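Local coordinates for protein putative non-ribosomal peptide synthetase (PDB 6M7L) that probably serves a non-ribosomal peptide synthetase as a condensation-type domain, perhaps of the X-domain kind that recruits cytochrome monooxygenases, at residues 29-34 and 42-47; 120-125 and 129-134; 266-271 and 337-342. All coordinates share one frame; numbering follows the deposited sequence.

In the fold
Interactions 1 and 2 lie in the N-terminal half of the chain, with centres 11 Å apart, and both reach the sheet that contains strands 45-53, 130-136 and 141-149; they also touch: H45 of the first meets F122 of the second edge-to-face, and W32 packs on L124 and T125. Interaction 3 sits on the other side of the chain's centre, about 33 Å from interaction 1 and 42 Å from interaction 2, centre to centre. The chemistry follows the place. Interaction 1 is buried and purely apolar. Interaction 2, partly buried, combines an arginine-aromatic stack with backbone carbonyl bonding. Interaction 3 is a surface contact in which one arginine bonds to the carbonyl just past a helix end.

Interaction 1: residues 29-34 and 42-47; sequences RRMWLL and EGLHVR
L34 N, hydrogen-bonded to R30 O (3.0 Å), belongs to the helical turn from which M31 and L34 both reach L44. Everything that passes between 29-34 and 42-47 is apolar. The methyl end of M31 does most of the touching: its chain folds at chi2 (-53°) and chi3 (-52°), which swings CE across L44 at about a right angle, 3.5 Å from L44 CB. The same CE lies 3.8 Å from L44 CD1. That branch of L44 also meets L34, CD1 to CD1 at 3.9 Å. L34 CD1 in turn rests over one face of the R30 guanidinium, offset toward its rim, while R30 NH1 forms a salt bridge with E407. L44 is the centre of an inverse gamma turn just before strand 45-53, and its side chain points from there toward helix 26-34. M31 also packs on H149, and the backbone of L44 bonds with R150; these two residues begin a HRxxxDE sequence, which probably corresponds to the HHxxxDG motif of condensation domains. The contact thus joins helix 26-34 to the turn that leads into strand 45-53, beside that probable motif site.

Interaction 2: residues 120-125 and 129-134; sequences RPFDLT and PWRAHL
R131 lays its guanidinium flat on the ring of F122, the two planes 29° apart and their centres 4.3 Å from each other, an off-centre cation-pi stack. NH1 stands over the middle of the ring, 3.2 Å from F122 CZ, while the aliphatic CG of R131 covers the rim nearby, 3.7 Å from F122 CE2. On the opposite face of the ring lies the carbonyl oxygen of P129, shifted toward the rim, so the phenyl is held between P129, just before strand 130-136, and R131 within it. The guanidinium is fixed at its edges as well. NH2 and NH1 grip R120 O end-on at 2.9 and 3.0 Å, both with the oxygen near the guanidinium plane, although NH1 approaches from above the carbonyl plane. On another edge, R131 NE donates to H133 NE2 at 2.8 Å within the planes of both groups, which leaves H133 to accept at that nitrogen. With chi1 at 48°, R131 CG sits between the backbone N and the carbonyl carbon, and from there the chain runs extended toward R120 and F122 of the loop. Farther along, L124 crosses P129 at about a right angle, CD2 to CB at 4.1 Å. R131 NH2 additionally bonds to R117 O, tying the end of helix 110-119 to the strand, and H133 ND1 bonds to E101. H45 of strand 45-53 meets F122 edge-to-face. W130 points away from the loop, and its side chain packs on L65 and V68 of helix 58-71, while the backbone of R131 pairs with V147 of strand 141-149.

Interaction 3: residues 266-271 and 337-342; sequences RSAGGT and RARDVS
R339 closes on the C-terminal end of helix 255-267, where the chain leaves the helix at A268 in a Schellman motif. Its NE donates to A268 O at 2.7 Å, arriving nearly along the C=O axis (169°), with the oxygen tilted 22° out of the guanidinium plane. NH2 adds a weak bond to the same oxygen at 3.2 Å, so one carbonyl receives two nitrogens from one flank of the group. R339 CD lies 3.6 Å from G269 O, R339 CG comes within 4.2 Å of G270 CA, and the methyl of A268 faces NH2. The arginine's positive charge sits beside the carbonyl-rich helix end, probably favourably, although the salt bridge to D340 would partly balance that charge. The torsions explain the reach. R339 CG lies opposite its own backbone N (chi1 -174°), and the bends at chi2 and chi3 set NE against A268 O and turn the guanidinium toward D340. On the other segment, G269 takes the positive-phi position of the Schellman motif, and its N bonds to R266 O at 3.1 Å; A268 O, in this turn, faces R339 of helix 331-346. The chain then continues through G270 to T271, the N-cap residue of helix 272-288, whose OG1 bonds with that of T274. R339 packs on T274 too, so the arginine touches both the end of one helix and the beginning of the next. Its guanidinium is steadied by its neighbour in sequence through a salt bridge, R339 NH1 to D340 OD2 at 2.6 Å, with OD2 in the guanidinium plane.

Interaction 1: residues 29-34 and 42-47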
ATOM      1  N   ARG A  29      10.209  22.881  16.793  1.00 66.31           N
ATOM      2  CA  ARG A  29      10.258  24.166  17.483  1.00 63.47           C
ATOM      3  C   ARG A  29       8.998  24.978  17.210  1.00 65.08           C
ATOM      4  O   ARG A  29       8.368  25.504  18.135  1.00 62.00           O
ATOM      5  CB  ARG A  29      11.510  24.932  17.054  1.00 64.96           C
ATOM      6  CG  ARG A  29      11.574  26.371  17.529  1.00 70.77           C
ATOM      7  CD  ARG A  29      11.677  26.469  19.039  1.00 77.36           C
ATOM      8  NE  ARG A  29      11.704  27.863  19.470  1.00 91.87           N
ATOM      9  CZ  ARG A  29      11.687  28.260  20.739  1.00 94.49           C
ATOM     10  NH1 ARG A  29      11.642  27.369  21.721  1.00 94.15           N
ATOM     11  NH2 ARG A  29      11.712  29.555  21.022  1.00 85.94           N
ATOM     12  N   ARG A  30       8.602  25.075  15.938  1.00 57.94           N
ATOM     13  CA  ARG A  30       7.404  25.838  15.608  1.00 55.00           C
ATOM     14  C   ARG A  30       6.148  25.145  16.122  1.00 58.44           C
ATOM     15  O   ARG A  30       5.234  25.804  16.632  1.00 59.35           O
ATOM     16  CB  ARG A  30       7.320  26.057  14.099  1.00 56.01           C
ATOM     17  CG  ARG A  30       6.236  27.038  13.696  1.00 54.56           C
ATOM     18  CD  ARG A  30       6.324  27.413  12.229  1.00 52.01           C
ATOM     19  NE  ARG A  30       5.270  28.352  11.865  1.00 51.38           N
ATOM     20  CZ  ARG A  30       4.037  27.993  11.527  1.00 55.86           C
ATOM     21  NH1 ARG A  30       3.702  26.710  11.499  1.00 63.19           N
ATOM     22  NH2 ARG A  30       3.137  28.915  11.215  1.00 62.03           N
ATOM     23  N   MET A  31       6.089  23.816  16.009  1.00 57.68           N
ATOM     24  CA  MET A  31       4.918  23.088  16.483  1.00 58.15           C
ATOM     25  C   MET A  31       4.750  23.232  17.988  1.00 54.95           C
ATOM     26  O   MET A  31       3.626  23.374  18.483  1.00 51.04           O
ATOM     27  CB  MET A  31       5.016  21.612  16.095  1.00 59.22           C
ATOM     28  CG  MET A  31       4.937  21.351  14.601  1.00 55.72           C
ATOM     29  SD  MET A  31       3.478  22.092  13.856  1.00 55.63           S
ATOM     30  CE  MET A  31       2.215  21.434  14.937  1.00 63.13           C
ATOM     31  N   TRP A  32       5.856  23.190  18.734  1.00 60.86           N
ATOM     32  CA  TRP A  32       5.776  23.351  20.180  1.00 66.79           C
ATOM     33  C   TRP A  32       5.222  24.723  20.545  1.00 60.03           C
ATOM     34  O   TRP A  32       4.335  24.843  21.399  1.00 47.63           O
ATOM     35  CB  TRP A  32       7.155  23.137  20.806  1.00 64.28           C
ATOM     36  CG  TRP A  32       7.129  23.063  22.302  1.00 68.29           C
ATOM     37  CD1 TRP A  32       6.993  21.939  23.062  1.00 66.14           C
ATOM     38  CD2 TRP A  32       7.235  24.158  23.220  1.00 73.19           C
ATOM     39  NE1 TRP A  32       7.011  22.263  24.397  1.00 60.55           N
ATOM     40  CE2 TRP A  32       7.157  23.620  24.521  1.00 78.52           C
ATOM     41  CE3 TRP A  32       7.389  25.541  23.070  1.00 73.34           C
ATOM     42  CZ2 TRP A  32       7.228  24.416  25.665  1.00 72.65           C
ATOM     43  CZ3 TRP A  32       7.460  26.328  24.206  1.00 67.26           C
ATOM     44  CH2 TRP A  32       7.380  25.763  25.485  1.00 68.54           C
ATOM     45  N   LEU A  33       5.728  25.771  19.891  1.00 62.79           N
ATOM     46  CA  LEU A  33       5.275  27.127  20.182  1.00 61.43           C
ATOM     47  C   LEU A  33       3.786  27.284  19.899  1.00 59.11           C
ATOM     48  O   LEU A  33       3.024  27.744  20.758  1.00 60.23           O
ATOM     49  CB  LEU A  33       6.095  28.133  19.371  1.00 62.09           C
ATOM     50  CG  LEU A  33       7.560  28.267  19.793  1.00 60.29           C
ATOM     51  CD1 LEU A  33       8.343  29.101  18.798  1.00 53.52           C
ATOM     52  CD2 LEU A  33       7.658  28.864  21.186  1.00 66.63           C
ATOM     53  N   LEU A  34       3.346  26.886  18.702  1.00 55.12           N
ATOM     54  CA  LEU A  34       1.934  27.000  18.355  1.00 48.49           C
ATOM     55  C   LEU A  34       1.042  26.090  19.185  1.00 52.70           C
ATOM     56  O   LEU A  34      -0.182  26.270  19.166  1.00 62.49           O
ATOM     57  CB  LEU A  34       1.727  26.698  16.872  1.00 49.10           C
ATOM     58  CG  LEU A  34       2.501  27.557  15.874  1.00 55.58           C
ATOM     59  CD1 LEU A  34       2.111  27.184  14.452  1.00 53.50           C
ATOM     60  CD2 LEU A  34       2.269  29.039  16.130  1.00 49.99           C
ATOM     61  N   GLU A  42      -7.953  25.005  17.317  1.00 80.15           N
ATOM     62  CA  GLU A  42      -7.876  23.562  17.140  1.00 80.65           C
ATOM     63  C   GLU A  42      -6.421  23.116  17.131  1.00 69.70           C
ATOM     64  O   GLU A  42      -5.571  23.736  16.484  1.00 62.22           O
ATOM     65  CB  GLU A  42      -8.568  23.142  15.843  1.00 74.46           C
ATOM     66  CG  GLU A  42     -10.066  23.394  15.835  1.00 81.99           C
ATOM     67  CD  GLU A  42     -10.794  22.601  16.902  1.00 96.62           C
ATOM     68  OE1 GLU A  42     -10.712  21.355  16.876  1.00 98.87           O
ATOM     69  OE2 GLU A  42     -11.440  23.225  17.773  1.00101.52           O
ATOM     70  N   GLY A  43      -6.135  22.049  17.873  1.00 63.62           N
ATOM     71  CA  GLY A  43      -4.777  21.543  17.916  1.00 55.45           C
ATOM     72  C   GLY A  43      -4.306  21.116  16.538  1.00 59.54           C
ATOM     73  O   GLY A  43      -5.065  20.553  15.745  1.00 63.77           O
ATOM     74  N   LEU A  44      -3.043  21.413  16.245  1.00 61.03           N
ATOM     75  CA  LEU A  44      -2.421  20.978  14.996  1.00 57.00           C
ATOM     76  C   LEU A  44      -2.022  19.520  15.173  1.00 55.30           C
ATOM     77  O   LEU A  44      -0.917  19.197  15.613  1.00 55.31           O
ATOM     78  CB  LEU A  44      -1.231  21.858  14.650  1.00 50.93           C
ATOM     79  CG  LEU A  44      -1.580  23.271  14.183  1.00 66.56           C
ATOM     80  CD1 LEU A  44      -0.324  24.117  14.001  1.00 59.97           C
ATOM     81  CD2 LEU A  44      -2.378  23.201  12.891  1.00 57.76           C
ATOM     82  N   HIS A  45      -2.952  18.628  14.838  1.00 55.77           N
ATOM     83  CA  HIS A  45      -2.790  17.201  15.052  1.00 53.32           C
ATOM     84  C   HIS A  45      -3.049  16.442  13.757  1.00 54.93           C
ATOM     85  O   HIS A  45      -3.773  16.906  12.871  1.00 57.71           O
ATOM     86  CB  HIS A  45      -3.753  16.676  16.128  1.00 49.96           C
ATOM     87  CG  HIS A  45      -3.738  17.460  17.402  1.00 57.59           C
ATOM     88  ND1 HIS A  45      -4.862  17.629  18.182  1.00 54.57           N
ATOM     89  CD2 HIS A  45      -2.737  18.109  18.041  1.00 51.76           C
ATOM     90  CE1 HIS A  45      -4.555  18.353  19.243  1.00 51.42           C
ATOM     91  NE2 HIS A  45      -3.272  18.659  19.181  1.00 56.84           N
ATOM     92  N   VAL A  46      -2.449  15.270  13.660  1.00 52.99           N
ATOM     93  CA  VAL A  46      -2.884  14.253  12.714  1.00 51.91           C
ATOM     94  C   VAL A  46      -3.748  13.265  13.483  1.00 50.67           C
ATOM     95  O   VAL A  46      -3.558  13.051  14.687  1.00 47.06           O
ATOM     96  CB  VAL A  46      -1.698  13.546  12.025  1.00 47.51           C
ATOM     97  CG1 VAL A  46      -0.998  14.492  11.057  1.00 48.27           C
ATOM     98  CG2 VAL A  46      -0.728  13.015  13.062  1.00 51.13           C
ATOM     99  N   ARG A  47      -4.720  12.670  12.799  1.00 52.82           N
ATOM    100  CA  ARG A  47      -5.620  11.766  13.500  1.00 52.58           C
ATOM    101  C   ARG A  47      -6.255  10.796  12.515  1.00 49.36           C
ATOM    102  O   ARG A  47      -6.431  11.106  11.334  1.00 47.76           O
ATOM    103  CB  ARG A  47      -6.698  12.529  14.282  1.00 41.78           C
ATOM    104  CG  ARG A  47      -7.770  13.189  13.431  1.00 48.54           C
ATOM    105  CD  ARG A  47      -7.242  14.473  12.767  1.00 58.93           C
ATOM    106  NE  ARG A  47      -7.388  14.408  11.318  1.00 70.63           N
ATOM    107  CZ  ARG A  47      -8.452  14.849  10.659  1.00 74.23           C
ATOM    108  NH1 ARG A  47      -8.511  14.716   9.342  1.00 69.63           N
ATOM    109  NH2 ARG A  47      -9.456  15.419  11.321  1.00 71.22           N
TER

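Interaction 2: residues 120-125 and 129-134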
ATOM      1  N   ARG A 120      -8.699  18.192  21.274  1.00 55.54           N
ATOM      2  CA  ARG A 120      -8.221  18.419  22.633  1.00 60.88           C
ATOM      3  C   ARG A 120      -6.723  18.709  22.619  1.00 64.58           C
ATOM      4  O   ARG A 120      -5.947  17.916  22.067  1.00 62.54           O
ATOM      5  CB  ARG A 120      -8.511  17.214  23.528  1.00 66.03           C
ATOM      6  CG  ARG A 120      -9.959  17.067  23.954  1.00 63.00           C
ATOM      7  CD  ARG A 120     -10.108  15.966  24.990  1.00 53.95           C
ATOM      8  NE  ARG A 120     -11.448  15.945  25.570  1.00 61.83           N
ATOM      9  CZ  ARG A 120     -11.865  15.042  26.452  1.00 70.62           C
ATOM     10  NH1 ARG A 120     -11.046  14.081  26.860  1.00 65.35           N
ATOM     11  NH2 ARG A 120     -13.103  15.100  26.925  1.00 68.59           N
ATOM     12  N   PRO A 121      -6.281  19.818  23.205  1.00 71.02           N
ATOM     13  CA  PRO A 121      -4.868  20.195  23.106  1.00 64.19           C
ATOM     14  C   PRO A 121      -3.967  19.252  23.888  1.00 60.39           C
ATOM     15  O   PRO A 121      -4.388  18.565  24.821  1.00 56.37           O
ATOM     16  CB  PRO A 121      -4.833  21.608  23.702  1.00 68.67           C
ATOM     17  CG  PRO A 121      -6.267  22.077  23.698  1.00 73.58           C
ATOM     18  CD  PRO A 121      -7.081  20.840  23.896  1.00 69.53           C
ATOM     19  N   PHE A 122      -2.702  19.227  23.480  1.00 62.18           N
ATOM     20  CA  PHE A 122      -1.661  18.493  24.181  1.00 61.14           C
ATOM     21  C   PHE A 122      -0.838  19.450  25.033  1.00 61.40           C
ATOM     22  O   PHE A 122      -0.530  20.569  24.611  1.00 65.41           O
ATOM     23  CB  PHE A 122      -0.730  17.769  23.202  1.00 60.08           C
ATOM     24  CG  PHE A 122      -1.343  16.573  22.532  1.00 63.62           C
ATOM     25  CD1 PHE A 122      -1.958  16.694  21.297  1.00 61.66           C
ATOM     26  CD2 PHE A 122      -1.275  15.321  23.120  1.00 66.29           C
ATOM     27  CE1 PHE A 122      -2.511  15.593  20.668  1.00 59.79           C
ATOM     28  CE2 PHE A 122      -1.825  14.213  22.495  1.00 56.13           C
ATOM     29  CZ  PHE A 122      -2.444  14.350  21.268  1.00 57.34           C
ATOM     30  N   ASP A 123      -0.484  19.005  26.235  1.00 69.32           N
ATOM     31  CA  ASP A 123       0.519  19.679  27.057  1.00 63.61           C
ATOM     32  C   ASP A 123       1.835  18.953  26.799  1.00 60.60           C
ATOM     33  O   ASP A 123       2.220  18.043  27.533  1.00 68.29           O
ATOM     34  CB  ASP A 123       0.134  19.666  28.530  1.00 65.98           C
ATOM     35  CG  ASP A 123       1.192  20.301  29.415  1.00 75.60           C
ATOM     36  OD1 ASP A 123       2.202  20.803  28.874  1.00 72.45           O
ATOM     37  OD2 ASP A 123       1.019  20.293  30.652  1.00 79.26           O
ATOM     38  N   LEU A 124       2.529  19.367  25.737  1.00 57.02           N
ATOM     39  CA  LEU A 124       3.724  18.666  25.281  1.00 56.77           C
ATOM     40  C   LEU A 124       4.857  18.675  26.299  1.00 66.16           C
ATOM     41  O   LEU A 124       5.818  17.914  26.131  1.00 61.45           O
ATOM     42  CB  LEU A 124       4.207  19.274  23.963  1.00 58.54           C
ATOM     43  CG  LEU A 124       3.228  19.154  22.793  1.00 57.67           C
ATOM     44  CD1 LEU A 124       3.788  19.820  21.546  1.00 58.33           C
ATOM     45  CD2 LEU A 124       2.899  17.693  22.523  1.00 60.65           C
ATOM     46  N   THR A 125       4.780  19.508  27.340  1.00 69.55           N
ATOM     47  CA  THR A 125       5.820  19.494  28.362  1.00 68.76           C
ATOM     48  C   THR A 125       5.689  18.293  29.288  1.00 66.67           C
ATOM     49  O   THR A 125       6.705  17.753  29.739  1.00 72.19           O
ATOM     50  CB  THR A 125       5.791  20.789  29.178  1.00 70.73           C
ATOM     51  OG1 THR A 125       4.554  20.882  29.894  1.00 71.47           O
ATOM     52  CG2 THR A 125       5.938  21.998  28.264  1.00 62.80           C
ATOM     53  N   PRO A 129       3.209  12.733  22.905  1.00 51.72           N
ATOM     54  CA  PRO A 129       2.494  13.509  21.884  1.00 54.77           C
ATOM     55  C   PRO A 129       1.456  12.715  21.106  1.00 56.81           C
ATOM     56  O   PRO A 129       1.199  13.018  19.937  1.00 52.37           O
ATOM     57  CB  PRO A 129       3.627  13.987  20.971  1.00 49.46           C
ATOM     58  CG  PRO A 129       4.642  12.896  21.067  1.00 54.55           C
ATOM     59  CD  PRO A 129       4.543  12.310  22.447  1.00 57.20           C
ATOM     60  N   TRP A 130       0.849  11.707  21.728  1.00 50.88           N
ATOM     61  CA  TRP A 130      -0.259  11.018  21.083  1.00 55.98           C
ATOM     62  C   TRP A 130      -1.119  10.345  22.140  1.00 54.44           C
ATOM     63  O   TRP A 130      -0.699  10.155  23.284  1.00 52.63           O
ATOM     64  CB  TRP A 130       0.228  10.005  20.036  1.00 59.88           C
ATOM     65  CG  TRP A 130       0.900   8.785  20.583  1.00 58.34           C
ATOM     66  CD1 TRP A 130       1.871   8.738  21.540  1.00 59.08           C
ATOM     67  CD2 TRP A 130       0.671   7.431  20.177  1.00 60.48           C
ATOM     68  NE1 TRP A 130       2.248   7.436  21.767  1.00 62.55           N
ATOM     69  CE2 TRP A 130       1.527   6.615  20.941  1.00 64.58           C
ATOM     70  CE3 TRP A 130      -0.182   6.829  19.246  1.00 56.76           C
ATOM     71  CZ2 TRP A 130       1.562   5.229  20.799  1.00 62.40           C
ATOM     72  CZ3 TRP A 130      -0.152   5.454  19.110  1.00 55.75           C
ATOM     73  CH2 TRP A 130       0.714   4.670  19.882  1.00 64.95           C
ATOM     74  N   ARG A 131      -2.338   9.998  21.737  1.00 54.38           N
ATOM     75  CA  ARG A 131      -3.307   9.381  22.629  1.00 54.34           C
ATOM     76  C   ARG A 131      -4.352   8.663  21.785  1.00 55.13           C
ATOM     77  O   ARG A 131      -4.465   8.889  20.578  1.00 49.64           O
ATOM     78  CB  ARG A 131      -3.964  10.418  23.542  1.00 50.62           C
ATOM     79  CG  ARG A 131      -4.457  11.641  22.801  1.00 57.29           C
ATOM     80  CD  ARG A 131      -5.344  12.518  23.666  1.00 58.05           C
ATOM     81  NE  ARG A 131      -6.227  13.320  22.829  1.00 61.33           N
ATOM     82  CZ  ARG A 131      -6.026  14.595  22.519  1.00 64.25           C
ATOM     83  NH1 ARG A 131      -4.971  15.243  22.995  1.00 60.80           N
ATOM     84  NH2 ARG A 131      -6.889  15.222  21.734  1.00 65.44           N
ATOM     85  N   ALA A 132      -5.116   7.793  22.440  1.00 53.36           N
ATOM     86  CA  ALA A 132      -6.108   6.967  21.771  1.00 55.25           C
ATOM     87  C   ALA A 132      -7.431   7.037  22.518  1.00 55.97           C
ATOM     88  O   ALA A 132      -7.459   7.039  23.752  1.00 52.23           O
ATOM     89  CB  ALA A 132      -5.642   5.509  21.671  1.00 53.78           C
ATOM     90  N   HIS A 133      -8.524   7.088  21.760  1.00 53.59           N
ATOM     91  CA  HIS A 133      -9.871   7.161  22.317  1.00 54.52           C
ATOM     92  C   HIS A 133     -10.693   6.028  21.720  1.00 62.15           C
ATOM     93  O   HIS A 133     -11.018   6.055  20.528  1.00 59.78           O
ATOM     94  CB  HIS A 133     -10.515   8.515  22.028  1.00 56.60           C
ATOM     95  CG  HIS A 133      -9.611   9.678  22.288  1.00 55.66           C
ATOM     96  ND1 HIS A 133      -9.645  10.401  23.461  1.00 56.42           N
ATOM     97  CD2 HIS A 133      -8.640  10.238  21.528  1.00 60.02           C
ATOM     98  CE1 HIS A 133      -8.736  11.360  23.410  1.00 53.52           C
ATOM     99  NE2 HIS A 133      -8.114  11.282  22.248  1.00 52.82           N
ATOM    100  N   LEU A 134     -11.023   5.037  22.542  1.00 54.36           N
ATOM    101  CA  LEU A 134     -11.835   3.912  22.107  1.00 54.53           C
ATOM    102  C   LEU A 134     -13.300   4.200  22.404  1.00 59.97           C
ATOM    103  O   LEU A 134     -13.639   4.665  23.498  1.00 65.45           O
ATOM    104  CB  LEU A 134     -11.390   2.626  22.804  1.00 60.59           C
ATOM    105  CG  LEU A 134     -12.166   1.356  22.455  1.00 62.44           C
ATOM    106  CD1 LEU A 134     -12.161   1.123  20.953  1.00 59.30           C
ATOM    107  CD2 LEU A 134     -11.576   0.164  23.190  1.00 66.22           C
TER

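Interaction 3: residues 266-271 and 337-342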
ATOM      1  N   ARG A 266       3.492  20.751 -21.042  1.00 73.34           N
ATOM      2  CA  ARG A 266       4.545  20.126 -21.839  1.00 61.93           C
ATOM      3  C   ARG A 266       5.214  21.138 -22.759  1.00 64.26           C
ATOM      4  O   ARG A 266       6.431  21.084 -22.973  1.00 67.17           O
ATOM      5  CB  ARG A 266       3.973  18.974 -22.662  1.00 61.94           C
ATOM      6  CG  ARG A 266       3.587  17.730 -21.880  1.00 60.58           C
ATOM      7  CD  ARG A 266       2.756  16.815 -22.768  1.00 59.51           C
ATOM      8  NE  ARG A 266       2.394  15.554 -22.128  1.00 57.66           N
ATOM      9  CZ  ARG A 266       1.408  14.770 -22.552  1.00 61.57           C
ATOM     10  NH1 ARG A 266       1.137  13.635 -21.923  1.00 63.77           N
ATOM     11  NH2 ARG A 266       0.683  15.131 -23.601  1.00 58.93           N
ATOM     12  N   SER A 267       4.431  22.067 -23.317  1.00 67.43           N
ATOM     13  CA  SER A 267       4.980  23.047 -24.248  1.00 68.57           C
ATOM     14  C   SER A 267       6.090  23.877 -23.617  1.00 71.07           C
ATOM     15  O   SER A 267       7.025  24.290 -24.312  1.00 76.61           O
ATOM     16  CB  SER A 267       3.866  23.959 -24.762  1.00 63.36           C
ATOM     17  OG  SER A 267       4.399  25.074 -25.454  1.00 73.84           O
ATOM     18  N   ALA A 268       6.014  24.127 -22.308  1.00 68.38           N
ATOM     19  CA  ALA A 268       6.996  24.952 -21.616  1.00 73.81           C
ATOM     20  C   ALA A 268       7.922  24.134 -20.724  1.00 74.66           C
ATOM     21  O   ALA A 268       8.615  24.702 -19.873  1.00 76.07           O
ATOM     22  CB  ALA A 268       6.296  26.038 -20.800  1.00 70.60           C
ATOM     23  N   GLY A 269       7.955  22.816 -20.902  1.00 72.28           N
ATOM     24  CA  GLY A 269       8.806  21.980 -20.078  1.00 71.21           C
ATOM     25  C   GLY A 269       8.388  21.906 -18.627  1.00 72.93           C
ATOM     26  O   GLY A 269       9.243  21.762 -17.747  1.00 68.03           O
ATOM     27  N   GLY A 270       7.088  22.009 -18.350  1.00 70.79           N
ATOM     28  CA  GLY A 270       6.573  21.961 -17.004  1.00 70.15           C
ATOM     29  C   GLY A 270       5.649  20.775 -16.792  1.00 67.54           C
ATOM     30  O   GLY A 270       5.402  19.971 -17.696  1.00 70.77           O
ATOM     31  N   THR A 271       5.142  20.683 -15.570  1.00 68.00           N
ATOM     32  CA  THR A 271       4.231  19.627 -15.162  1.00 64.30           C
ATOM     33  C   THR A 271       2.819  20.182 -15.031  1.00 65.97           C
ATOM     34  O   THR A 271       2.585  21.387 -15.154  1.00 70.73           O
ATOM     35  CB  THR A 271       4.683  19.007 -13.836  1.00 61.17           C
ATOM     36  OG1 THR A 271       4.634  19.999 -12.803  1.00 66.99           O
ATOM     37  CG2 THR A 271       6.107  18.486 -13.956  1.00 59.52           C
ATOM     38  N   ARG A 337       7.640  31.239 -15.446  1.00 68.23           N
ATOM     39  CA  ARG A 337       8.075  31.730 -14.143  1.00 68.96           C
ATOM     40  C   ARG A 337       7.763  30.720 -13.048  1.00 67.99           C
ATOM     41  O   ARG A 337       8.571  30.509 -12.136  1.00 66.69           O
ATOM     42  CB  ARG A 337       7.413  33.075 -13.834  1.00 70.23           C
ATOM     43  CG  ARG A 337       7.387  34.045 -15.002  1.00 69.08           C
ATOM     44  CD  ARG A 337       8.039  35.372 -14.650  1.00 73.86           C
ATOM     45  NE  ARG A 337       7.830  36.370 -15.696  1.00 77.73           N
ATOM     46  CZ  ARG A 337       7.016  37.415 -15.581  1.00 80.42           C
ATOM     47  NH1 ARG A 337       6.338  37.610 -14.458  1.00 77.68           N
ATOM     48  NH2 ARG A 337       6.886  38.270 -16.586  1.00 78.20           N
ATOM     49  N   ALA A 338       6.591  30.083 -13.122  1.00 65.55           N
ATOM     50  CA  ALA A 338       6.260  29.034 -12.165  1.00 62.12           C
ATOM     51  C   ALA A 338       7.226  27.862 -12.280  1.00 65.67           C
ATOM     52  O   ALA A 338       7.699  27.334 -11.267  1.00 64.93           O
ATOM     53  CB  ALA A 338       4.819  28.569 -12.376  1.00 56.16           C
ATOM     54  N   ARG A 339       7.539  27.450 -13.511  1.00 64.33           N
ATOM     55  CA  ARG A 339       8.457  26.335 -13.708  1.00 64.58           C
ATOM     56  C   ARG A 339       9.847  26.661 -13.178  1.00 66.53           C
ATOM     57  O   ARG A 339      10.497  25.813 -12.556  1.00 70.28           O
ATOM     58  CB  ARG A 339       8.523  25.972 -15.190  1.00 72.70           C
ATOM     59  CG  ARG A 339       9.338  24.729 -15.497  1.00 69.97           C
ATOM     60  CD  ARG A 339      10.345  24.976 -16.614  1.00 79.41           C
ATOM     61  NE  ARG A 339       9.778  25.754 -17.713  1.00 78.42           N
ATOM     62  CZ  ARG A 339      10.177  26.978 -18.046  1.00 76.07           C
ATOM     63  NH1 ARG A 339      11.157  27.563 -17.371  1.00 70.65           N
ATOM     64  NH2 ARG A 339       9.604  27.614 -19.059  1.00 74.42           N
ATOM     65  N   ASP A 340      10.317  27.893 -13.402  1.00 71.88           N
ATOM     66  CA  ASP A 340      11.686  28.239 -13.030  1.00 71.07           C
ATOM     67  C   ASP A 340      11.858  28.315 -11.518  1.00 72.38           C
ATOM     68  O   ASP A 340      12.904  27.919 -10.990  1.00 73.37           O
ATOM     69  CB  ASP A 340      12.098  29.561 -13.678  1.00 69.10           C
ATOM     70  CG  ASP A 340      12.245  29.452 -15.180  1.00 72.76           C
ATOM     71  OD1 ASP A 340      11.717  30.326 -15.899  1.00 80.61           O
ATOM     72  OD2 ASP A 340      12.876  28.479 -15.644  1.00 82.57           O
ATOM     73  N   VAL A 341      10.854  28.827 -10.801  1.00 63.91           N
ATOM     74  CA  VAL A 341      11.003  28.937  -9.354  1.00 66.66           C
ATOM     75  C   VAL A 341      10.905  27.567  -8.700  1.00 65.03           C
ATOM     76  O   VAL A 341      11.500  27.337  -7.640  1.00 67.33           O
ATOM     77  CB  VAL A 341       9.976  29.925  -8.766  1.00 63.70           C
ATOM     78  CG1 VAL A 341       8.568  29.360  -8.846  1.00 61.69           C
ATOM     79  CG2 VAL A 341      10.339  30.266  -7.329  1.00 55.84           C
ATOM     80  N   SER A 342      10.177  26.630  -9.316  1.00 63.99           N
ATOM     81  CA  SER A 342      10.075  25.295  -8.738  1.00 66.72           C
ATOM     82  C   SER A 342      11.393  24.537  -8.850  1.00 69.00           C
ATOM     83  O   SER A 342      11.731  23.752  -7.956  1.00 63.33           O
ATOM     84  CB  SER A 342       8.948  24.512  -9.412  1.00 64.24           C
ATOM     85  OG  SER A 342       8.692  23.303  -8.717  1.00 69.20           O
TER